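Local coordinates for Tv2483 (Treponema vincentii, PDB 6DET), which binds L-arginine with high selectivity as a treponemal lipoprotein, probably the substrate-binding component of an ABC transporter, at residues A[63-68]-A[248-253]; A[98-103]-A[219-224]; A[119-124]-A[259-264]. One frame throughout, in Å; residues are numbered along the deposited sequence.

Interaction 1 (A[63-68]-A[248-253])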
loop_
_atom_site.group_PDB
_atom_site.type_symbol
_atom_site.label_atom_id
_atom_site.label_comp_id
_atom_site.label_asym_id
_atom_site.label_seq_id
_atom_site.Cartn_x
_atom_site.Cartn_y
_atom_site.Cartn_z
ATOM N N ILE A 63 6.716 -4.008 -7.790
ATOM C CA ILE A 63 6.956 -4.250 -9.204
ATOM C C ILE A 63 7.933 -5.399 -9.379
ATOM O O ILE A 63 7.755 -6.260 -10.250
ATOM C CB ILE A 63 7.490 -2.955 -9.858
ATOM C CG1 ILE A 63 6.625 -1.742 -9.480
ATOM C CG2 ILE A 63 7.595 -3.116 -11.343
ATOM C CD1 ILE A 63 5.179 -1.839 -9.863
ATOM N N ASP A 64 8.990 -5.436 -8.560
ATOM C CA ASP A 64 9.946 -6.525 -8.686
ATOM C C ASP A 64 9.276 -7.858 -8.365
ATOM O O ASP A 64 9.496 -8.862 -9.055
ATOM C CB ASP A 64 11.138 -6.286 -7.761
ATOM C CG ASP A 64 12.136 -5.282 -8.325
ATOM O OD1 ASP A 64 12.037 -4.923 -9.507
ATOM O OD2 ASP A 64 13.033 -4.878 -7.572
ATOM N N ILE A 65 8.416 -7.869 -7.342
ATOM C CA ILE A 65 7.704 -9.096 -6.971
ATOM C C ILE A 65 6.855 -9.590 -8.143
ATOM O O ILE A 65 6.932 -10.761 -8.548
ATOM C CB ILE A 65 6.848 -8.874 -5.706
ATOM C CG1 ILE A 65 7.728 -8.654 -4.466
ATOM C CG2 ILE A 65 5.938 -10.079 -5.457
ATOM C CD1 ILE A 65 6.996 -8.189 -3.216
ATOM N N PHE A 66 5.998 -8.722 -8.685
ATOM C CA PHE A 66 5.065 -9.197 -9.700
ATOM C C PHE A 66 5.756 -9.461 -11.022
ATOM O O PHE A 66 5.327 -10.344 -11.772
ATOM C CB PHE A 66 3.914 -8.197 -9.877
ATOM C CG PHE A 66 2.740 -8.498 -8.994
ATOM C CD1 PHE A 66 1.866 -9.515 -9.318
ATOM C CD2 PHE A 66 2.537 -7.809 -7.810
ATOM C CE1 PHE A 66 0.793 -9.832 -8.499
ATOM C CE2 PHE A 66 1.457 -8.114 -7.005
ATOM C CZ PHE A 66 0.593 -9.116 -7.334
ATOM N N THR A 67 6.842 -8.742 -11.331
ATOM C CA THR A 67 7.558 -9.024 -12.572
ATOM C C THR A 67 8.136 -10.438 -12.555
ATOM O O THR A 67 8.042 -11.176 -13.546
ATOM C CB THR A 67 8.669 -7.991 -12.787
ATOM O OG1 THR A 67 8.098 -6.680 -12.930
ATOM C CG2 THR A 67 9.474 -8.312 -14.037
ATOM N N GLU A 68 8.739 -10.835 -11.427
ATOM C CA GLU A 68 9.370 -12.147 -11.326
ATOM C C GLU A 68 8.319 -13.241 -11.182
ATOM O O GLU A 68 8.451 -14.319 -11.775
ATOM C CB GLU A 68 10.349 -12.166 -10.144
ATOM C CG GLU A 68 10.933 -13.541 -9.833
ATOM C CD GLU A 68 11.724 -14.133 -10.982
ATOM O OE1 GLU A 68 11.962 -13.438 -12.000
ATOM O OE2 GLU A 68 12.117 -15.326 -10.871
ATOM N N PRO A 248 13.092 -11.807 -0.173
ATOM C CA PRO A 248 13.962 -11.196 0.848
ATOM C C PRO A 248 15.046 -10.320 0.256
ATOM O O PRO A 248 15.369 -9.263 0.808
ATOM C CB PRO A 248 14.540 -12.421 1.567
ATOM C CG PRO A 248 13.397 -13.422 1.519
ATOM C CD PRO A 248 12.824 -13.230 0.132
ATOM N N ASN A 249 15.627 -10.739 -0.859
ATOM C CA ASN A 249 16.665 -9.939 -1.477
ATOM C C ASN A 249 16.095 -8.716 -2.181
ATOM O O ASN A 249 16.738 -7.664 -2.175
ATOM C CB ASN A 249 17.492 -10.799 -2.425
ATOM C CG ASN A 249 18.504 -11.645 -1.677
ATOM O OD1 ASN A 249 18.830 -11.356 -0.522
ATOM N ND2 ASN A 249 18.991 -12.697 -2.316
ATOM N N PHE A 250 14.891 -8.809 -2.756
ATOM C CA PHE A 250 14.208 -7.592 -3.205
ATOM C C PHE A 250 14.008 -6.639 -2.034
ATOM O O PHE A 250 14.142 -5.421 -2.176
ATOM C CB PHE A 250 12.830 -7.894 -3.819
ATOM C CG PHE A 250 12.838 -8.589 -5.193
ATOM C CD1 PHE A 250 13.872 -8.431 -6.108
ATOM C CD2 PHE A 250 11.744 -9.374 -5.562
ATOM C CE1 PHE A 250 13.823 -9.059 -7.359
ATOM C CE2 PHE A 250 11.706 -9.999 -6.790
ATOM C CZ PHE A 250 12.746 -9.842 -7.685
ATOM N N SER A 251 13.613 -7.171 -0.878
ATOM C CA SER A 251 13.406 -6.316 0.285
ATOM C C SER A 251 14.705 -5.633 0.710
ATOM O O SER A 251 14.710 -4.445 1.067
ATOM C CB SER A 251 12.838 -7.147 1.434
ATOM O OG SER A 251 12.646 -6.354 2.594
ATOM N N ARG A 252 15.815 -6.376 0.701
ATOM C CA ARG A 252 17.101 -5.790 1.075
ATOM C C ARG A 252 17.487 -4.693 0.090
ATOM O O ARG A 252 17.989 -3.640 0.486
ATOM C CB ARG A 252 18.179 -6.881 1.145
ATOM C CG ARG A 252 17.908 -7.939 2.223
ATOM C CD ARG A 252 19.067 -8.917 2.415
ATOM N NE ARG A 252 18.802 -9.797 3.543
ATOM C CZ ARG A 252 18.332 -11.042 3.442
ATOM N NH1 ARG A 252 18.084 -11.577 2.251
ATOM N NH2 ARG A 252 18.111 -11.764 4.537
ATOM N N LYS A 253 17.220 -4.918 -1.195
ATOM C CA LYS A 253 17.453 -3.901 -2.222
ATOM C C LYS A 253 16.704 -2.613 -1.918
ATOM O O LYS A 253 17.272 -1.511 -2.006
ATOM C CB LYS A 253 17.026 -4.450 -3.581
ATOM C CG LYS A 253 17.058 -3.465 -4.753
ATOM C CD LYS A 253 16.314 -4.093 -5.962
ATOM C CE LYS A 253 16.141 -3.153 -7.141
ATOM N NZ LYS A 253 15.382 -3.844 -8.225
#
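The aromatic ring of Phe250 is laid squarely on the beta-methylene of Asp64: CB sits 3.6 Å from the ring centroid and only 1° off the ring normal, a CH-pi contact. This is the tight part of the contact. The short aspartate lets the ring come down onto the backbone of segment 63-68, where the carbonyl O of Asp64 is 3.4 Å from CE2 of Phe250. Glu68 CB meets the rim of the ring near its plane, and Ile65 CG1 adds a looser apolar touch 4.2 Å from CD2 of Phe250. The carboxylate of Glu68 turns elsewhere, to Arg71 and Arg72.

Toward solvent the packing gives way to charge. Exposed Lys253, extended along its whole length (chi1 174°), reaches across to form a salt bridge from NZ to Asp64 OD2 of 2.6 Å, on the syn side and close to the carboxylate plane. The same oxygen accepts from Trp254 NE1, so two donors fix the carboxylate. The two segments run roughly antiparallel (150°), their axes 10.3 Å apart at closest approach, as in peripheral helix-helix packing on the outside of an alpha/beta lobe.

Interaction 2 (A[98-103]-A[219-224]); sequences CIASGF and YTFAFR. With ARG (arginine), chain B.
Gly102 presses its backbone onto an aromatic ring: its CA lies over the centre of the Tyr219 ring, 3.7 Å from the centroid. Strand 98-104 turns a corner here, with positive phi at both Ser101 and Gly102 (79° at the latter). Glycine suits this place because it adopts such a phi easily and because a beta-carbon there would crowd Tyr219 CZ. The corner turns two carbonyls to the bound arginine: Gly102 O accepts from the ligand's alpha-amino N at 2.7 Å, and Ser101 O from its guanidinium NH2 at 2.8 Å. Tyr219 OH is held by Asp193, which also binds the ligand.

Beyond the corner, Thr220 N donates to Phe103 O at 2.8 Å, while a water accepts from Phe103 N and donates to Thr220 O. Both segments belong to the core sheet of one of the two alpha/beta lobes of a family 3 solute-binding protein, where loops at strand ends line the cleft between the lobes. Before the corner, Ile99 and Ala222 form a hydrogen-bonded pair, with Ile99 N to Ala222 O at 2.9 Å and Ala222 N to Ile99 O at 3.1 Å.

On the face of the sheet with Ile99 and Ala222, Phe103 has CG anti to the backbone N (chi1 -172°), which brings its ring over Ala222; CB of Ala222 stands 3.6 Å from the ring centroid. Ala222's small methyl suits this close approach. On the other face, Cys98 CB rests over the Phe223 ring, offset toward its rim and 3.6 Å from the centroid.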
loop_
_atom_site.group_PDB
_atom_site.type_symbol
_atom_site.label_atom_id
_atom_site.label_comp_id
_atom_site.label_asym_id
_atom_site.label_seq_id
_atom_site.Cartn_x
_atom_site.Cartn_y
_atom_site.Cartn_z
ATOM N N CYS A 98 -5.746 -7.438 -10.210
ATOM C CA CYS A 98 -5.355 -7.371 -8.808
ATOM C C CYS A 98 -4.863 -5.959 -8.532
ATOM O O CYS A 98 -4.687 -5.151 -9.456
ATOM C CB CYS A 98 -4.284 -8.405 -8.484
ATOM S SG CYS A 98 -2.729 -8.189 -9.333
ATOM N N ILE A 99 -4.660 -5.666 -7.244
ATOM C CA ILE A 99 -4.284 -4.327 -6.780
ATOM C C ILE A 99 -3.069 -4.468 -5.875
ATOM O O ILE A 99 -3.070 -5.307 -4.972
ATOM C CB ILE A 99 -5.413 -3.640 -5.992
ATOM C CG1 ILE A 99 -6.738 -3.646 -6.772
ATOM C CG2 ILE A 99 -5.012 -2.183 -5.684
ATOM C CD1 ILE A 99 -7.949 -3.409 -5.889
ATOM N N ALA A 100 -2.021 -3.700 -6.166
ATOM C CA ALA A 100 -0.825 -3.643 -5.336
ATOM C C ALA A 100 -0.648 -2.179 -4.901
ATOM O O ALA A 100 -1.645 -1.510 -4.622
ATOM C CB ALA A 100 0.370 -4.222 -6.107
ATOM N N SER A 101 0.588 -1.683 -4.804
ATOM C CA SER A 101 0.870 -0.317 -4.329
ATOM C C SER A 101 0.606 -0.136 -2.839
ATOM O O SER A 101 0.179 0.935 -2.399
ATOM C CB SER A 101 0.076 0.733 -5.135
ATOM O OG SER A 101 0.574 0.704 -6.421
ATOM N N GLY A 102 0.882 -1.171 -2.034
ATOM C CA GLY A 102 0.755 -1.027 -0.593
ATOM C C GLY A 102 -0.679 -1.117 -0.104
ATOM O O GLY A 102 -1.130 -0.301 0.698
ATOM N N PHE A 103 -1.415 -2.113 -0.600
ATOM C CA PHE A 103 -2.816 -2.308 -0.245
ATOM C C PHE A 103 -2.935 -2.912 1.160
ATOM O O PHE A 103 -2.494 -4.049 1.393
ATOM C CB PHE A 103 -3.462 -3.208 -1.315
ATOM C CG PHE A 103 -4.961 -3.355 -1.184
ATOM C CD1 PHE A 103 -5.820 -2.664 -2.036
ATOM C CD2 PHE A 103 -5.516 -4.228 -0.251
ATOM C CE1 PHE A 103 -7.183 -2.802 -1.908
ATOM C CE2 PHE A 103 -6.891 -4.359 -0.133
ATOM C CZ PHE A 103 -7.721 -3.649 -0.973
ATOM N N TYR A 219 0.060 -5.458 4.733
ATOM C CA TYR A 219 -0.135 -5.219 3.313
ATOM C C TYR A 219 -0.419 -6.559 2.643
ATOM O O TYR A 219 0.114 -7.594 3.054
ATOM C CB TYR A 219 1.113 -4.628 2.669
ATOM C CG TYR A 219 1.355 -3.121 2.858
ATOM C CD1 TYR A 219 0.374 -2.284 3.346
ATOM C CD2 TYR A 219 2.551 -2.585 2.448
ATOM C CE1 TYR A 219 0.612 -0.867 3.430
ATOM C CE2 TYR A 219 2.813 -1.216 2.533
ATOM C CZ TYR A 219 1.838 -0.378 3.023
ATOM O OH TYR A 219 2.092 0.983 3.042
ATOM N N THR A 220 -1.206 -6.507 1.579
ATOM C CA THR A 220 -1.560 -7.680 0.787
ATOM C C THR A 220 -1.635 -7.269 -0.677
ATOM O O THR A 220 -1.373 -6.106 -1.044
ATOM C CB THR A 220 -2.888 -8.276 1.289
ATOM O OG1 THR A 220 -3.203 -9.495 0.594
ATOM C CG2 THR A 220 -4.027 -7.308 1.100
ATOM N N PHE A 221 -1.995 -8.233 -1.532
ATOM C CA PHE A 221 -2.402 -7.963 -2.902
ATOM C C PHE A 221 -3.860 -8.390 -3.017
ATOM O O PHE A 221 -4.216 -9.491 -2.571
ATOM C CB PHE A 221 -1.530 -8.705 -3.901
ATOM C CG PHE A 221 -0.080 -8.443 -3.748
ATOM C CD1 PHE A 221 0.409 -7.127 -3.696
ATOM C CD2 PHE A 221 0.814 -9.487 -3.636
ATOM C CE1 PHE A 221 1.760 -6.918 -3.537
ATOM C CE2 PHE A 221 2.160 -9.259 -3.483
ATOM C CZ PHE A 221 2.626 -7.973 -3.435
ATOM N N ALA A 222 -4.704 -7.503 -3.547
ATOM C CA ALA A 222 -6.161 -7.675 -3.539
ATOM C C ALA A 222 -6.663 -8.197 -4.887
ATOM O O ALA A 222 -6.275 -7.678 -5.941
ATOM C CB ALA A 222 -6.858 -6.348 -3.221
ATOM N N PHE A 223 -7.576 -9.170 -4.834
ATOM C CA PHE A 223 -8.126 -9.841 -6.007
ATOM C C PHE A 223 -9.641 -9.828 -5.924
ATOM O O PHE A 223 -10.223 -9.564 -4.869
ATOM C CB PHE A 223 -7.631 -11.294 -6.099
ATOM C CG PHE A 223 -6.175 -11.405 -6.384
ATOM C CD1 PHE A 223 -5.254 -11.184 -5.370
ATOM C CD2 PHE A 223 -5.717 -11.712 -7.648
ATOM C CE1 PHE A 223 -3.920 -11.270 -5.611
ATOM C CE2 PHE A 223 -4.358 -11.785 -7.893
ATOM C CZ PHE A 223 -3.463 -11.538 -6.847
ATOM N N ARG A 224 -10.293 -10.173 -7.040
ATOM C CA ARG A 224 -11.738 -10.298 -7.017
ATOM C C ARG A 224 -12.130 -11.417 -6.066
ATOM O O ARG A 224 -11.422 -12.412 -5.933
ATOM C CB ARG A 224 -12.280 -10.625 -8.415
ATOM C CG ARG A 224 -12.311 -9.433 -9.374
ATOM C CD ARG A 224 -12.731 -9.854 -10.810
ATOM N NE ARG A 224 -11.643 -10.574 -11.451
ATOM C CZ ARG A 224 -10.690 -10.018 -12.188
ATOM N NH1 ARG A 224 -10.685 -8.710 -12.419
ATOM N NH2 ARG A 224 -9.728 -10.783 -12.695
HETATM N N ARG B . -2.276 1.423 2.357
HETATM C CA ARG B . -3.099 2.330 1.516
HETATM C C ARG B . -4.404 1.634 1.149
HETATM O O ARG B . -4.453 0.391 1.219
HETATM C CB ARG B . -2.353 2.729 0.243
HETATM C CG ARG B . -1.120 3.594 0.479
HETATM C CD ARG B . -0.338 3.914 -0.792
HETATM N NE ARG B . -1.137 4.725 -1.689
HETATM C CZ ARG B . -1.681 4.299 -2.823
HETATM N NH1 ARG B . -2.431 5.155 -3.522
HETATM N NH2 ARG B . -1.504 3.047 -3.248
HETATM O OXT ARG B . -5.376 2.303 0.772
HETATM O O HOH W 1 0.237 -4.136 -2.125
#

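Interaction 3 (A[119-124]-A[259-264])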
loop_
_atom_site.group_PDB
_atom_site.type_symbol
_atom_site.label_atom_id
_atom_site.label_comp_id
_atom_site.label_asym_id
_atom_site.label_seq_id
_atom_site.Cartn_x
_atom_site.Cartn_y
_atom_site.Cartn_z
ATOM N N TYR A 119 2.315 -9.796 2.956
ATOM C CA TYR A 119 3.716 -9.839 2.580
ATOM C C TYR A 119 4.565 -8.786 3.292
ATOM O O TYR A 119 5.796 -8.937 3.319
ATOM C CB TYR A 119 3.855 -9.726 1.037
ATOM C CG TYR A 119 3.578 -8.328 0.449
ATOM C CD1 TYR A 119 2.268 -7.813 0.393
ATOM C CD2 TYR A 119 4.600 -7.585 -0.119
ATOM C CE1 TYR A 119 2.009 -6.537 -0.158
ATOM C CE2 TYR A 119 4.350 -6.300 -0.671
ATOM C CZ TYR A 119 3.060 -5.802 -0.679
ATOM O OH TYR A 119 2.815 -4.548 -1.226
ATOM N N LEU A 120 3.950 -7.767 3.900
ATOM C CA LEU A 120 4.654 -6.761 4.702
ATOM C C LEU A 120 3.778 -6.344 5.868
ATOM O O LEU A 120 2.549 -6.395 5.767
ATOM C CB LEU A 120 4.989 -5.487 3.904
ATOM C CG LEU A 120 6.049 -5.557 2.801
ATOM C CD1 LEU A 120 6.085 -4.274 1.970
ATOM C CD2 LEU A 120 7.413 -5.860 3.455
ATOM N N GLN A 121 4.421 -5.931 6.982
ATOM C CA GLN A 121 3.746 -5.188 8.036
ATOM C C GLN A 121 3.820 -3.706 7.729
ATOM O O GLN A 121 4.748 -3.236 7.068
ATOM C CB GLN A 121 4.385 -5.421 9.407
ATOM C CG GLN A 121 4.016 -6.706 10.032
ATOM C CD GLN A 121 4.638 -6.787 11.397
ATOM O OE1 GLN A 121 5.849 -6.912 11.504
ATOM N NE2 GLN A 121 3.833 -6.610 12.431
ATOM N N ASN A 122 2.825 -2.975 8.201
ATOM C CA ASN A 122 2.818 -1.531 8.051
ATOM C C ASN A 122 2.159 -0.921 9.274
ATOM O O ASN A 122 1.505 -1.604 10.073
ATOM C CB ASN A 122 2.084 -1.115 6.779
ATOM C CG ASN A 122 2.020 0.381 6.626
ATOM O OD1 ASN A 122 3.066 1.047 6.515
ATOM N ND2 ASN A 122 0.799 0.925 6.630
ATOM N N ALA A 123 2.374 0.379 9.430
ATOM C CA ALA A 123 1.695 1.153 10.440
ATOM C C ALA A 123 1.380 2.504 9.819
ATOM O O ALA A 123 2.171 3.014 9.027
ATOM C CB ALA A 123 2.558 1.354 11.671
ATOM N N LYS A 124 0.219 3.048 10.155
ATOM C CA LYS A 124 -0.094 4.428 9.821
ATOM C C LYS A 124 0.495 5.310 10.912
ATOM O O LYS A 124 0.307 5.049 12.096
ATOM C CB LYS A 124 -1.591 4.622 9.725
ATOM C CG LYS A 124 -2.110 4.148 8.337
ATOM C CD LYS A 124 -3.602 4.235 8.201
ATOM C CE LYS A 124 -4.058 3.804 6.809
ATOM N NZ LYS A 124 -3.243 2.697 6.225
ATOM N N LEU A 259 12.251 -7.421 5.132
ATOM C CA LEU A 259 10.989 -7.145 5.804
ATOM C C LEU A 259 9.883 -8.118 5.398
ATOM O O LEU A 259 8.735 -7.945 5.821
ATOM C CB LEU A 259 10.526 -5.711 5.517
ATOM C CG LEU A 259 11.464 -4.587 5.907
ATOM C CD1 LEU A 259 10.823 -3.236 5.603
ATOM C CD2 LEU A 259 11.845 -4.676 7.394
ATOM N N SER A 260 10.187 -9.122 4.583
ATOM C CA SER A 260 9.131 -9.968 4.033
ATOM C C SER A 260 8.547 -10.844 5.140
ATOM O O SER A 260 9.298 -11.477 5.892
ATOM C CB SER A 260 9.682 -10.850 2.913
ATOM O OG SER A 260 8.670 -11.706 2.429
ATOM N N ILE A 261 7.218 -10.895 5.239
ATOM C CA ILE A 261 6.572 -11.761 6.225
ATOM C C ILE A 261 5.767 -12.869 5.562
ATOM O O ILE A 261 4.819 -13.385 6.163
ATOM C CB ILE A 261 5.699 -10.968 7.201
ATOM C CG1 ILE A 261 4.608 -10.203 6.480
ATOM C CG2 ILE A 261 6.595 -10.023 8.031
ATOM C CD1 ILE A 261 3.497 -9.799 7.387
ATOM N N LEU A 262 6.106 -13.228 4.321
ATOM C CA LEU A 262 5.325 -14.215 3.593
ATOM C C LEU A 262 5.426 -15.620 4.162
ATOM O O LEU A 262 4.672 -16.495 3.703
ATOM C CB LEU A 262 5.761 -14.237 2.132
ATOM C CG LEU A 262 5.131 -13.142 1.247
ATOM C CD1 LEU A 262 5.915 -12.975 -0.048
ATOM C CD2 LEU A 262 3.649 -13.433 0.877
ATOM N N ASN A 263 6.344 -15.878 5.102
ATOM C CA ASN A 263 6.373 -17.178 5.767
ATOM C C ASN A 263 5.546 -17.196 7.050
ATOM O O ASN A 263 5.524 -18.213 7.751
ATOM C CB ASN A 263 7.820 -17.632 6.022
ATOM C CG ASN A 263 8.548 -16.796 7.091
ATOM O OD1 ASN A 263 8.206 -15.636 7.301
ATOM N ND2 ASN A 263 9.564 -17.381 7.736
ATOM N N VAL A 264 4.834 -16.111 7.349
ATOM C CA VAL A 264 3.889 -16.091 8.458
ATOM C C VAL A 264 2.581 -16.705 7.986
ATOM O O VAL A 264 2.092 -16.384 6.891
ATOM C CB VAL A 264 3.665 -14.652 8.965
ATOM C CG1 VAL A 264 2.566 -14.648 10.036
ATOM C CG2 VAL A 264 4.990 -14.052 9.484
HETATM O O HOH W 2 7.300 -9.520 1.124
HETATM O O HOH W 3 7.246 -6.206 7.304
#
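Tyr119 O receives the amide of Ile261 in the one direct hydrogen bond between the segments, N to O 3.1 Å. The N-H points almost straight at the oxygen (169°), yet the donor stands 55° above the carbonyl plane, off both lone-pair directions. Segment 259-264 itself has no regular secondary structure.

Water supplies the remaining polar links. One molecule donates to Tyr119 O at 2.7 Å and also to Ser260 OG, a small hydroxyl that Asn242 holds as well. A second accepts from Gln121 N at 2.9 Å and donates to Leu259 O, bridging the two backbones.

Apolar contacts accompany these bonds. In Ile261, CG1 is placed between the backbone N and carbonyl carbon (chi1 59°), which sets it 3.5 Å from Tyr119 C and brings CD1 onto the backbone of Leu120. The aliphatic part of Gln121 crosses that branch at about a right angle. Leu262 packs its CG 3.7 Å from Tyr119 CB, while Leu120 CD2 meets Leu259 CB at 3.7 Å. The branched chains of Ile261 and the leucines suit these places because they pack closely without needing polar partners. A type I turn from Ile261 to Val264 then leads the chain onward.

Strand 120-129 pairs with strand 215-223, and the buried Tyr119 stacks its ring on Phe221 and bonds its OH to Asp62. The tail after helix 246-255 thus lies against residues 119-121, touching helix 61-73 through Ser260 and helix 228-243 through Leu262.

The three contacts interlock beside the arginine pocket. Interaction 2 supplies four of the fifteen pocket residues, Ser101, Gly102, Phe103 and Tyr219. The 119-124 half of interaction 3 lies next to strand 215-223 in the same sheet, with Tyr219 N to Leu120 O at 2.9 Å and Phe221 CE1 to Tyr119 CZ at 3.3 Å, while the Tyr119 side chain stays about 9 Å from the arginine. Interaction 1 lies peripherally, its centre about 15 Å from that of interaction 2, but its Phe66 packs CE2 against Phe221 CD1 at 3.6 Å. Segment 248-253 and the 259-264 tail are joined by a probable hydrogen bond from Leu259 N to Ser251 OG, 2.8 Å.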